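Local coordinates for regulatory protein of LacI family (Chloroflexus aggregans, PDB 3BBL), which probably regulates transcription as a LacI-family DNA-binding repressor or activator whose periplasmic-binding-protein-like core is expected to sense a small-molecule effector, at residues A[113-118]-A[272-277]; A[105-110]-A[239-244]. One frame throughout, in Å; residues are numbered along the deposited sequence.

In the fold
From the N terminus, the chain first builds one lobe, then leaves strand 104-107 through a short turn into helix 109-123 of the other lobe. Contact 2 closes a loop of 128 residues when 239-244 returns beside 105-110. Contact 1 closes one of 153 residues when 272-277, at the end of strand 267-275, meets helix 109-123. Since 113-118 lies inside the first loop and 272-277 beyond it, the two closures cross. They also touch: the backbone N of R240 probably bonds to O of S273, and P272 packs against D108 and R240. Contact 2 ties two inter-lobe connections to each other; contact 1 fastens the last strand to helix 109-123, the second lobe's first helix.

Contact 1: residues A[113-118]-A[272-277]; sequences TRQAVE and PSLIIR
L274 reaches from its strand to the flank of the helix carrying Q115 and A116, and its chain can be followed outward. CB of L274 lies 3.4 Å from NE2 of Q115, whose amide end covers the root of the leucine. Beyond it CG stands anti to the backbone N (chi1 175°), sending the fork toward the helix. One prong, CD1, meets CB of A116 at 4.0 Å. The other, CD2, rests 3.9 Å from CA of A116 and near the backbone O of Q115, so both methyls of L274 settle on A116, where the helix surface is kept low by alanine's single methyl. No hydrogen bond joins the two segments; Q115 serves through the length of its extended chain, while its polar end suits a partly exposed margin. With an alanine here the amide is gone, and CB of L274 would probably lose its cover on that side, opening a gap between helix and strand. Both A116 and L274 also touch I221 of strand 219-223, whereas P272 leans on V239 of strand 237-240. On another side of helix 109-123, V117 packs on helix 138-153, where R114 forms a salt bridge with E149.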
ATOM      1  N   THR A 113     -18.882   5.968  10.105  1.00 22.93           N
ATOM      2  CA  THR A 113     -19.377   7.223   9.563  1.00 24.48           C
ATOM      3  C   THR A 113     -20.268   7.952  10.570  1.00 24.87           C
ATOM      4  O   THR A 113     -20.221   9.169  10.671  1.00 24.22           O
ATOM      5  CB  THR A 113     -20.164   6.986   8.277  1.00 24.08           C
ATOM      6  OG1 THR A 113     -21.169   5.994   8.514  1.00 30.27           O
ATOM      7  CG2 THR A 113     -19.254   6.489   7.186  1.00 26.24           C
ATOM      8  N   ARG A 114     -21.076   7.212  11.324  1.00 25.31           N
ATOM      9  CA  ARG A 114     -21.938   7.854  12.308  1.00 27.29           C
ATOM     10  C   ARG A 114     -21.079   8.676  13.268  1.00 27.89           C
ATOM     11  O   ARG A 114     -21.363   9.849  13.547  1.00 28.39           O
ATOM     12  CB  ARG A 114     -22.740   6.808  13.090  1.00 25.58           C
ATOM     13  CG  ARG A 114     -23.640   7.408  14.168  1.00 29.35           C
ATOM     14  CD  ARG A 114     -24.562   6.364  14.781  1.00 30.15           C
ATOM     15  NE  ARG A 114     -23.811   5.281  15.412  1.00 33.35           N
ATOM     16  CZ  ARG A 114     -23.922   3.990  15.096  1.00 32.15           C
ATOM     17  NH1 ARG A 114     -24.766   3.584  14.144  1.00 30.86           N
ATOM     18  NH2 ARG A 114     -23.161   3.099  15.722  1.00 32.85           N
ATOM     19  N   GLN A 115     -20.012   8.056  13.750  1.00 27.33           N
ATOM     20  CA  GLN A 115     -19.105   8.705  14.681  1.00 28.52           C
ATOM     21  C   GLN A 115     -18.465   9.937  14.038  1.00 26.64           C
ATOM     22  O   GLN A 115     -18.357  10.991  14.663  1.00 24.90           O
ATOM     23  CB  GLN A 115     -18.029   7.712  15.091  1.00 32.51           C
ATOM     24  CG  GLN A 115     -17.341   8.014  16.395  1.00 40.29           C
ATOM     25  CD  GLN A 115     -16.251   7.007  16.692  1.00 45.92           C
ATOM     26  OE1 GLN A 115     -16.418   5.808  16.441  1.00 49.37           O
ATOM     27  NE2 GLN A 115     -15.130   7.481  17.233  1.00 47.52           N
ATOM     28  N   ALA A 116     -18.049   9.804  12.787  1.00 23.98           N
ATOM     29  CA  ALA A 116     -17.434  10.920  12.087  1.00 24.03           C
ATOM     30  C   ALA A 116     -18.430  12.069  11.995  1.00 23.38           C
ATOM     31  O   ALA A 116     -18.097  13.208  12.314  1.00 23.45           O
ATOM     32  CB  ALA A 116     -16.983  10.490  10.684  1.00 23.15           C
ATOM     33  N   VAL A 117     -19.652  11.770  11.573  1.00 20.67           N
ATOM     34  CA  VAL A 117     -20.666  12.809  11.447  1.00 21.53           C
ATOM     35  C   VAL A 117     -21.013  13.432  12.795  1.00 19.67           C
ATOM     36  O   VAL A 117     -21.172  14.642  12.889  1.00 18.94           O
ATOM     37  CB  VAL A 117     -21.947  12.268  10.767  1.00 21.64           C
ATOM     38  CG1 VAL A 117     -22.972  13.370  10.638  1.00 24.35           C
ATOM     39  CG2 VAL A 117     -21.608  11.740   9.391  1.00 22.72           C
ATOM     40  N   GLU A 118     -21.118  12.614  13.840  1.00 20.35           N
ATOM     41  CA  GLU A 118     -21.429  13.137  15.173  1.00 21.43           C
ATOM     42  C   GLU A 118     -20.359  14.136  15.585  1.00 21.04           C
ATOM     43  O   GLU A 118     -20.644  15.164  16.194  1.00 19.25           O
ATOM     44  CB  GLU A 118     -21.485  12.014  16.212  1.00 21.94           C
ATOM     45  CG  GLU A 118     -22.622  11.028  15.976  1.00 29.18           C
ATOM     46  CD  GLU A 118     -22.622   9.883  16.962  1.00 28.47           C
ATOM     47  OE1 GLU A 118     -21.522   9.481  17.400  1.00 34.17           O
ATOM     48  OE2 GLU A 118     -23.714   9.377  17.285  1.00 30.06           O
ATOM     49  N   PRO A 272     -14.586   0.399  14.187  1.00 27.29           N
ATOM     50  CA  PRO A 272     -13.499   1.228  13.657  1.00 25.75           C
ATOM     51  C   PRO A 272     -13.241   2.379  14.636  1.00 26.08           C
ATOM     52  O   PRO A 272     -13.967   2.545  15.614  1.00 25.12           O
ATOM     53  CB  PRO A 272     -14.059   1.709  12.326  1.00 25.21           C
ATOM     54  CG  PRO A 272     -15.515   1.883  12.641  1.00 25.53           C
ATOM     55  CD  PRO A 272     -15.835   0.628  13.438  1.00 24.74           C
ATOM     56  N   SER A 273     -12.205   3.167  14.374  1.00 26.60           N
ATOM     57  CA  SER A 273     -11.874   4.296  15.230  1.00 27.88           C
ATOM     58  C   SER A 273     -11.777   5.563  14.405  1.00 27.11           C
ATOM     59  O   SER A 273     -11.242   5.549  13.303  1.00 28.00           O
ATOM     60  CB  SER A 273     -10.533   4.074  15.925  1.00 27.77           C
ATOM     61  OG  SER A 273     -10.641   3.094  16.935  1.00 34.61           O
ATOM     62  N   LEU A 274     -12.295   6.660  14.941  1.00 26.86           N
ATOM     63  CA  LEU A 274     -12.227   7.934  14.245  1.00 25.96           C
ATOM     64  C   LEU A 274     -10.889   8.558  14.605  1.00 24.21           C
ATOM     65  O   LEU A 274     -10.542   8.635  15.773  1.00 24.49           O
ATOM     66  CB  LEU A 274     -13.372   8.851  14.684  1.00 24.10           C
ATOM     67  CG  LEU A 274     -13.356  10.273  14.112  1.00 26.88           C
ATOM     68  CD1 LEU A 274     -13.450  10.230  12.594  1.00 23.92           C
ATOM     69  CD2 LEU A 274     -14.513  11.074  14.695  1.00 24.78           C
ATOM     70  N   ILE A 275     -10.129   8.977  13.600  1.00 23.73           N
ATOM     71  CA  ILE A 275      -8.832   9.599  13.844  1.00 23.56           C
ATOM     72  C   ILE A 275      -8.900  11.077  13.486  1.00 24.28           C
ATOM     73  O   ILE A 275      -8.939  11.438  12.310  1.00 23.13           O
ATOM     74  CB  ILE A 275      -7.722   8.951  12.998  1.00 24.01           C
ATOM     75  CG1 ILE A 275      -7.780   7.426  13.132  1.00 24.95           C
ATOM     76  CG2 ILE A 275      -6.372   9.462  13.452  1.00 22.89           C
ATOM     77  CD1 ILE A 275      -7.679   6.926  14.556  1.00 23.81           C
ATOM     78  N   ILE A 276      -8.933  11.927  14.507  1.00 25.58           N
ATOM     79  CA  ILE A 276      -8.986  13.373  14.307  1.00 27.71           C
ATOM     80  C   ILE A 276      -7.580  13.957  14.333  1.00 29.53           C
ATOM     81  O   ILE A 276      -6.848  13.810  15.312  1.00 29.17           O
ATOM     82  CB  ILE A 276      -9.816  14.067  15.403  1.00 27.54           C
ATOM     83  CG1 ILE A 276     -11.248  13.530  15.390  1.00 26.51           C
ATOM     84  CG2 ILE A 276      -9.827  15.574  15.171  1.00 26.80           C
ATOM     85  CD1 ILE A 276     -12.003  13.841  14.122  1.00 25.23           C
ATOM     86  N   ARG A 277      -7.209  14.626  13.249  1.00 31.49           N
ATOM     87  CA  ARG A 277      -5.889  15.213  13.155  1.00 33.96           C
ATOM     88  C   ARG A 277      -5.929  16.734  13.080  1.00 38.13           C
ATOM     89  O   ARG A 277      -6.790  17.310  12.423  1.00 38.37           O
ATOM     90  CB  ARG A 277      -5.160  14.652  11.929  1.00 30.14           C
ATOM     91  CG  ARG A 277      -4.966  13.153  11.941  1.00 25.86           C
ATOM     92  CD  ARG A 277      -4.009  12.716  10.838  1.00 25.20           C
ATOM     93  NE  ARG A 277      -3.563  11.331  11.012  1.00 23.51           N
ATOM     94  CZ  ARG A 277      -4.161  10.260  10.493  1.00 23.64           C
ATOM     95  NH1 ARG A 277      -5.247  10.386   9.742  1.00 22.75           N
ATOM     96  NH2 ARG A 277      -3.676   9.054  10.743  1.00 21.94           N
TER

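Contact 2: residues A[105-110]-A[239-244]; sequences VDIDGT and VRQPIA
In I107 and Q241 the first torsions set up the meeting: CG2 of I107 is anti to its backbone N, with CG1 beside that N (chi1 -51°), while CG of Q241 stands anti to its carbonyl carbon (chi1 -62°) and the chain runs extended from there. With these torsions the two side chains cross obliquely. NE2 of Q241 ends 3.2 Å from CG2 of I107, a tight approach, and 3.3 Å from CB of the same residue. The amide thus covers the branch point of the isoleucine by van der Waals contact, with no hydrogen bond across the contact. The other branch extends further: CD1 of I107 ends against the CD-CG side of the P242 ring, 3.8 Å from its CD. A beta-branched residue suits this place because its two arms serve two partners, and the rigid proline ring offers a fixed apolar surface to one of them. F93 of strand 90-93 touches both I107 and I243, while Q241 also reaches F223 and R143 in the other lobe. Each segment passes from strand to helix through an inverse gamma turn, centred on D108 and on P242, both at N-cap positions; OD1 of D108 caps the backbone N of A111. These oppositely directed passages are two of the three hinge crossovers of LacI-family and type I periplasmic-binding-protein cores; strand 267-275 carries the third.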
ATOM      1  N   VAL A 105     -16.334 -12.106   9.560  1.00 28.90           N
ATOM      2  CA  VAL A 105     -15.695 -11.079  10.357  1.00 28.73           C
ATOM      3  C   VAL A 105     -15.872  -9.824   9.507  1.00 28.95           C
ATOM      4  O   VAL A 105     -15.661  -9.857   8.295  1.00 26.58           O
ATOM      5  CB  VAL A 105     -14.187 -11.339  10.549  1.00 29.96           C
ATOM      6  CG1 VAL A 105     -13.557 -10.175  11.307  1.00 27.75           C
ATOM      7  CG2 VAL A 105     -13.964 -12.643  11.307  1.00 29.03           C
ATOM      8  N   ASP A 106     -16.277  -8.726  10.136  1.00 29.12           N
ATOM      9  CA  ASP A 106     -16.469  -7.484   9.409  1.00 28.21           C
ATOM     10  C   ASP A 106     -16.261  -6.266  10.289  1.00 28.34           C
ATOM     11  O   ASP A 106     -16.289  -6.353  11.513  1.00 27.46           O
ATOM     12  CB  ASP A 106     -17.875  -7.432   8.806  1.00 28.34           C
ATOM     13  CG  ASP A 106     -17.969  -6.468   7.636  1.00 28.90           C
ATOM     14  OD1 ASP A 106     -16.992  -5.742   7.386  1.00 29.64           O
ATOM     15  OD2 ASP A 106     -19.017  -6.436   6.966  1.00 28.68           O
ATOM     16  N   ILE A 107     -16.042  -5.130   9.640  1.00 27.59           N
ATOM     17  CA  ILE A 107     -15.855  -3.871  10.334  1.00 27.05           C
ATOM     18  C   ILE A 107     -17.207  -3.160  10.308  1.00 26.80           C
ATOM     19  O   ILE A 107     -17.899  -3.175   9.291  1.00 26.47           O
ATOM     20  CB  ILE A 107     -14.807  -2.991   9.616  1.00 25.63           C
ATOM     21  CG1 ILE A 107     -13.527  -3.798   9.358  1.00 26.61           C
ATOM     22  CG2 ILE A 107     -14.507  -1.752  10.451  1.00 25.13           C
ATOM     23  CD1 ILE A 107     -12.892  -4.403  10.607  1.00 22.93           C
ATOM     24  N   ASP A 108     -17.589  -2.552  11.425  1.00 25.89           N
ATOM     25  CA  ASP A 108     -18.859  -1.836  11.503  1.00 26.86           C
ATOM     26  C   ASP A 108     -18.732  -0.492  10.765  1.00 26.63           C
ATOM     27  O   ASP A 108     -18.486   0.543  11.384  1.00 25.44           O
ATOM     28  CB  ASP A 108     -19.239  -1.596  12.971  1.00 26.66           C
ATOM     29  CG  ASP A 108     -20.671  -1.104  13.138  1.00 28.97           C
ATOM     30  OD1 ASP A 108     -21.251  -0.583  12.161  1.00 30.68           O
ATOM     31  OD2 ASP A 108     -21.212  -1.226  14.258  1.00 31.40           O
ATOM     32  N   GLY A 109     -18.888  -0.527   9.443  1.00 25.45           N
ATOM     33  CA  GLY A 109     -18.795   0.682   8.646  1.00 25.37           C
ATOM     34  C   GLY A 109     -19.761   1.759   9.116  1.00 26.06           C
ATOM     35  O   GLY A 109     -19.387   2.923   9.282  1.00 25.87           O
ATOM     36  N   THR A 110     -21.011   1.368   9.332  1.00 24.03           N
ATOM     37  CA  THR A 110     -22.039   2.290   9.788  1.00 23.67           C
ATOM     38  C   THR A 110     -21.590   3.088  11.013  1.00 24.72           C
ATOM     39  O   THR A 110     -21.700   4.316  11.043  1.00 27.04           O
ATOM     40  CB  THR A 110     -23.343   1.520  10.121  1.00 22.71           C
ATOM     41  OG1 THR A 110     -23.826   0.896   8.928  1.00 22.87           O
ATOM     42  CG2 THR A 110     -24.425   2.450  10.665  1.00 21.65           C
ATOM     43  N   VAL A 239     -11.408   7.675   9.166  1.00 24.40           N
ATOM     44  CA  VAL A 239     -11.877   6.543   9.952  1.00 24.42           C
ATOM     45  C   VAL A 239     -10.926   5.368   9.728  1.00 24.65           C
ATOM     46  O   VAL A 239     -10.749   4.907   8.602  1.00 23.98           O
ATOM     47  CB  VAL A 239     -13.293   6.105   9.537  1.00 24.81           C
ATOM     48  CG1 VAL A 239     -13.733   4.932  10.399  1.00 24.60           C
ATOM     49  CG2 VAL A 239     -14.262   7.264   9.679  1.00 22.74           C
ATOM     50  N   ARG A 240     -10.308   4.898  10.807  1.00 24.85           N
ATOM     51  CA  ARG A 240      -9.383   3.769  10.732  1.00 24.19           C
ATOM     52  C   ARG A 240     -10.095   2.468  11.072  1.00 24.01           C
ATOM     53  O   ARG A 240     -10.884   2.405  12.019  1.00 22.59           O
ATOM     54  CB  ARG A 240      -8.223   3.966  11.698  1.00 22.91           C
ATOM     55  CG  ARG A 240      -7.210   2.840  11.680  1.00 24.13           C
ATOM     56  CD  ARG A 240      -6.162   3.064  12.740  1.00 23.14           C
ATOM     57  NE  ARG A 240      -5.413   4.287  12.483  1.00 25.00           N
ATOM     58  CZ  ARG A 240      -4.686   4.925  13.395  1.00 26.11           C
ATOM     59  NH1 ARG A 240      -4.610   4.462  14.635  1.00 25.83           N
ATOM     60  NH2 ARG A 240      -4.033   6.022  13.065  1.00 25.27           N
ATOM     61  N   GLN A 241      -9.816   1.438  10.280  1.00 23.66           N
ATOM     62  CA  GLN A 241     -10.402   0.119  10.495  1.00 25.09           C
ATOM     63  C   GLN A 241      -9.302  -0.801  11.018  1.00 24.13           C
ATOM     64  O   GLN A 241      -8.152  -0.699  10.599  1.00 23.06           O
ATOM     65  CB  GLN A 241     -10.967  -0.442   9.185  1.00 26.43           C
ATOM     66  CG  GLN A 241     -12.082   0.382   8.570  1.00 27.95           C
ATOM     67  CD  GLN A 241     -12.789  -0.348   7.445  1.00 29.25           C
ATOM     68  OE1 GLN A 241     -12.161  -0.800   6.494  1.00 29.75           O
ATOM     69  NE2 GLN A 241     -14.105  -0.467   7.550  1.00 29.88           N
ATOM     70  N   PRO A 242      -9.639  -1.698  11.956  1.00 23.29           N
ATOM     71  CA  PRO A 242      -8.646  -2.623  12.518  1.00 23.50           C
ATOM     72  C   PRO A 242      -8.443  -3.828  11.589  1.00 24.17           C
ATOM     73  O   PRO A 242      -8.898  -4.938  11.869  1.00 23.33           O
ATOM     74  CB  PRO A 242      -9.268  -2.990  13.853  1.00 22.76           C
ATOM     75  CG  PRO A 242     -10.727  -3.063  13.505  1.00 22.44           C
ATOM     76  CD  PRO A 242     -10.944  -1.849  12.626  1.00 22.94           C
ATOM     77  N   ILE A 243      -7.753  -3.587  10.480  1.00 24.21           N
ATOM     78  CA  ILE A 243      -7.500  -4.608   9.478  1.00 25.83           C
ATOM     79  C   ILE A 243      -6.640  -5.760   9.983  1.00 26.96           C
ATOM     80  O   ILE A 243      -6.904  -6.915   9.653  1.00 27.09           O
ATOM     81  CB  ILE A 243      -6.848  -3.983   8.217  1.00 25.40           C
ATOM     82  CG1 ILE A 243      -7.740  -2.851   7.693  1.00 24.75           C
ATOM     83  CG2 ILE A 243      -6.633  -5.047   7.133  1.00 22.87           C
ATOM     84  CD1 ILE A 243      -9.196  -3.257   7.485  1.00 22.83           C
ATOM     85  N   ALA A 244      -5.620  -5.456  10.781  1.00 27.25           N
ATOM     86  CA  ALA A 244      -4.764  -6.513  11.306  1.00 29.17           C
ATOM     87  C   ALA A 244      -5.582  -7.431  12.212  1.00 29.18           C
ATOM     88  O   ALA A 244      -5.528  -8.652  12.077  1.00 27.82           O
ATOM     89  CB  ALA A 244      -3.587  -5.916  12.078  1.00 27.32           C
TER